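Local coordinates for protein chitinase (Pyrococcus furiosus, PDB 2CWR) that probably hydrolyses chitin as a hyperthermophilic chitinase, the domain modelled here being the one that binds the polysaccharide, at residues V14-W19 with A23-T28. Sequence-based numbering, arbitrary orientation.
Sequences VKVNDW and AEYDVT
Strands 14-18 and 23-28 run antiparallel at 170°, joined by backbone hydrogen bonds in both directions at the pairs Lys-15/Asp-26 and Asn-17/Glu-24, the shortest from Glu-24 N to Asn-17 O at 2.8 Å. On the face that carries Val-14, Val-16 and Tyr-25, the tyrosine ring lies alongside Val-16. Methyl CG1 of Val-16, turned anti to its own N (chi1 -174°), sits over the ring face, a CH-pi contact 4.1 Å from the centroid of Tyr-25, while Val-14 CG2 meets the same ring at its edge. Val-14 CG2 also touches Val-27 CG2 at 3.9 Å. A water links the Tyr-25 hydroxyl to Asp-18 OD2, an oxygen that also forms a salt bridge with Lys-90; Asp-18 OD1 accepts from Gly-20 N in the turn. The face of Lys-15, Asn-17, Glu-24 and Asp-26 is mostly polar: a second water takes a hydrogen bond from Asn-17 ND2 and gives one to Glu-24 OE1, and Glu-24 OE2 and Asp-26 OD2 come within 2.7 Å. At its end Trp-19 folds back over the partner, one ring face covering Ala-23 N, 3.6 Å from CZ2 of Trp-19, with the ring edge to Asn-17 ND2 and CZ3 against Glu-24 CB. Tyr-25 also meets Phe-81 on strand 76-84, its ring nearly parallel. This is a beta hairpin whose first strand edges one of the two antiparallel sheets, consistent with the beta-sandwich of cellulose-binding-type modules.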
loop_
_atom_site.group_PDB
_atom_site.type_symbol
_atom_site.label_atom_id
_atom_site.label_comp_id
_atom_site.label_asym_id
_atom_site.label_seq_id
_atom_site.Cartn_x
_atom_site.Cartn_y
_atom_site.Cartn_z
ATOM N N VAL A 14 6.494 2.214 -5.580
ATOM C CA VAL A 14 6.650 1.042 -4.748
ATOM C C VAL A 14 7.771 0.167 -5.272
ATOM O O VAL A 14 7.902 -0.049 -6.481
ATOM C CB VAL A 14 5.335 0.227 -4.677
ATOM C CG1 VAL A 14 4.875 -0.165 -6.073
ATOM C CG2 VAL A 14 5.540 -1.012 -3.809
ATOM N N LYS A 15 8.599 -0.303 -4.346
ATOM C CA LYS A 15 9.719 -1.179 -4.662
ATOM C C LYS A 15 9.259 -2.578 -4.265
ATOM O O LYS A 15 8.814 -2.789 -3.135
ATOM C CB LYS A 15 10.944 -0.787 -3.835
ATOM C CG LYS A 15 12.209 -1.553 -4.187
ATOM C CD LYS A 15 12.888 -0.967 -5.414
ATOM C CE LYS A 15 13.623 0.326 -5.077
ATOM N NZ LYS A 15 12.748 1.344 -4.426
ATOM N N VAL A 16 9.373 -3.529 -5.186
ATOM C CA VAL A 16 8.934 -4.894 -4.923
ATOM C C VAL A 16 10.071 -5.911 -4.938
ATOM O O VAL A 16 10.940 -5.881 -5.808
ATOM C CB VAL A 16 7.886 -5.337 -5.964
ATOM C CG1 VAL A 16 7.322 -6.703 -5.591
ATOM C CG2 VAL A 16 6.779 -4.299 -6.060
ATOM N N ASN A 17 10.049 -6.810 -3.961
ATOM C CA ASN A 17 11.046 -7.865 -3.850
ATOM C C ASN A 17 10.288 -9.166 -3.614
ATOM O O ASN A 17 9.840 -9.444 -2.501
ATOM C CB ASN A 17 11.997 -7.583 -2.684
ATOM C CG ASN A 17 12.904 -8.757 -2.374
ATOM O OD1 ASN A 17 13.477 -9.372 -3.275
ATOM N ND2 ASN A 17 13.045 -9.071 -1.091
ATOM N N ASP A 18 10.132 -9.951 -4.676
ATOM C CA ASP A 18 9.408 -11.216 -4.593
ATOM C C ASP A 18 10.385 -12.379 -4.476
ATOM O O ASP A 18 11.368 -12.452 -5.212
ATOM C CB ASP A 18 8.523 -11.386 -5.833
ATOM C CG ASP A 18 7.644 -12.619 -5.762
ATOM O OD1 ASP A 18 8.178 -13.745 -5.849
ATOM O OD2 ASP A 18 6.414 -12.459 -5.620
ATOM N N TRP A 19 10.110 -13.288 -3.544
ATOM C CA TRP A 19 10.982 -14.437 -3.324
ATOM C C TRP A 19 10.263 -15.773 -3.473
ATOM O O TRP A 19 10.657 -16.767 -2.864
ATOM C CB TRP A 19 11.626 -14.338 -1.935
ATOM C CG TRP A 19 10.638 -14.230 -0.809
ATOM C CD1 TRP A 19 9.875 -15.233 -0.286
ATOM C CD2 TRP A 19 10.295 -13.043 -0.080
ATOM N NE1 TRP A 19 9.077 -14.745 0.725
ATOM C CE2 TRP A 19 9.315 -13.404 0.871
ATOM C CE3 TRP A 19 10.721 -11.707 -0.139
ATOM C CZ2 TRP A 19 8.752 -12.479 1.759
ATOM C CZ3 TRP A 19 10.161 -10.784 0.745
ATOM C CH2 TRP A 19 9.186 -11.179 1.681
ATOM N N ALA A 23 6.500 -11.667 -0.936
ATOM C CA ALA A 23 7.111 -10.495 -1.549
ATOM C C ALA A 23 6.956 -9.280 -0.645
ATOM O O ALA A 23 5.946 -9.135 0.046
ATOM C CB ALA A 23 6.466 -10.221 -2.908
ATOM N N GLU A 24 7.966 -8.417 -0.647
ATOM C CA GLU A 24 7.929 -7.206 0.161
ATOM C C GLU A 24 7.652 -5.996 -0.718
ATOM O O GLU A 24 8.233 -5.848 -1.797
ATOM C CB GLU A 24 9.253 -6.985 0.900
ATOM C CG GLU A 24 9.231 -5.723 1.770
ATOM C CD GLU A 24 10.478 -5.543 2.619
ATOM O OE1 GLU A 24 11.099 -6.560 2.990
ATOM O OE2 GLU A 24 10.825 -4.380 2.933
ATOM N N TYR A 25 6.758 -5.137 -0.240
ATOM C CA TYR A 25 6.389 -3.923 -0.943
ATOM C C TYR A 25 6.744 -2.713 -0.085
ATOM O O TYR A 25 6.184 -2.519 0.994
ATOM C CB TYR A 25 4.887 -3.922 -1.246
ATOM C CG TYR A 25 4.472 -5.025 -2.193
ATOM C CD1 TYR A 25 4.327 -6.341 -1.747
ATOM C CD2 TYR A 25 4.274 -4.762 -3.548
ATOM C CE1 TYR A 25 3.999 -7.368 -2.634
ATOM C CE2 TYR A 25 3.945 -5.780 -4.441
ATOM C CZ TYR A 25 3.811 -7.079 -3.977
ATOM O OH TYR A 25 3.489 -8.087 -4.858
ATOM N N ASP A 26 7.692 -1.914 -0.565
ATOM C CA ASP A 26 8.127 -0.708 0.139
ATOM C C ASP A 26 7.524 0.456 -0.629
ATOM O O ASP A 26 7.962 0.773 -1.735
ATOM C CB ASP A 26 9.653 -0.614 0.128
ATOM C CG ASP A 26 10.308 -1.726 0.929
ATOM O OD1 ASP A 26 11.450 -2.107 0.599
ATOM O OD2 ASP A 26 9.683 -2.212 1.893
ATOM N N VAL A 27 6.517 1.084 -0.034
ATOM C CA VAL A 27 5.807 2.182 -0.673
ATOM C C VAL A 27 6.251 3.566 -0.226
ATOM O O VAL A 27 6.540 3.787 0.950
ATOM C CB VAL A 27 4.280 2.064 -0.407
ATOM C CG1 VAL A 27 3.522 3.158 -1.146
ATOM C CG2 VAL A 27 3.781 0.679 -0.825
ATOM N N THR A 28 6.311 4.489 -1.182
ATOM C CA THR A 28 6.658 5.875 -0.893
ATOM C C THR A 28 5.619 6.742 -1.574
ATOM O O THR A 28 5.351 6.583 -2.766
ATOM C CB THR A 28 8.044 6.266 -1.430
ATOM O OG1 THR A 28 9.044 5.461 -0.800
ATOM C CG2 THR A 28 8.332 7.738 -1.128
HETATM O O HOH W 1 12.885 -7.936 1.432
HETATM O O HOH W 2 4.942 -10.207 -6.189
#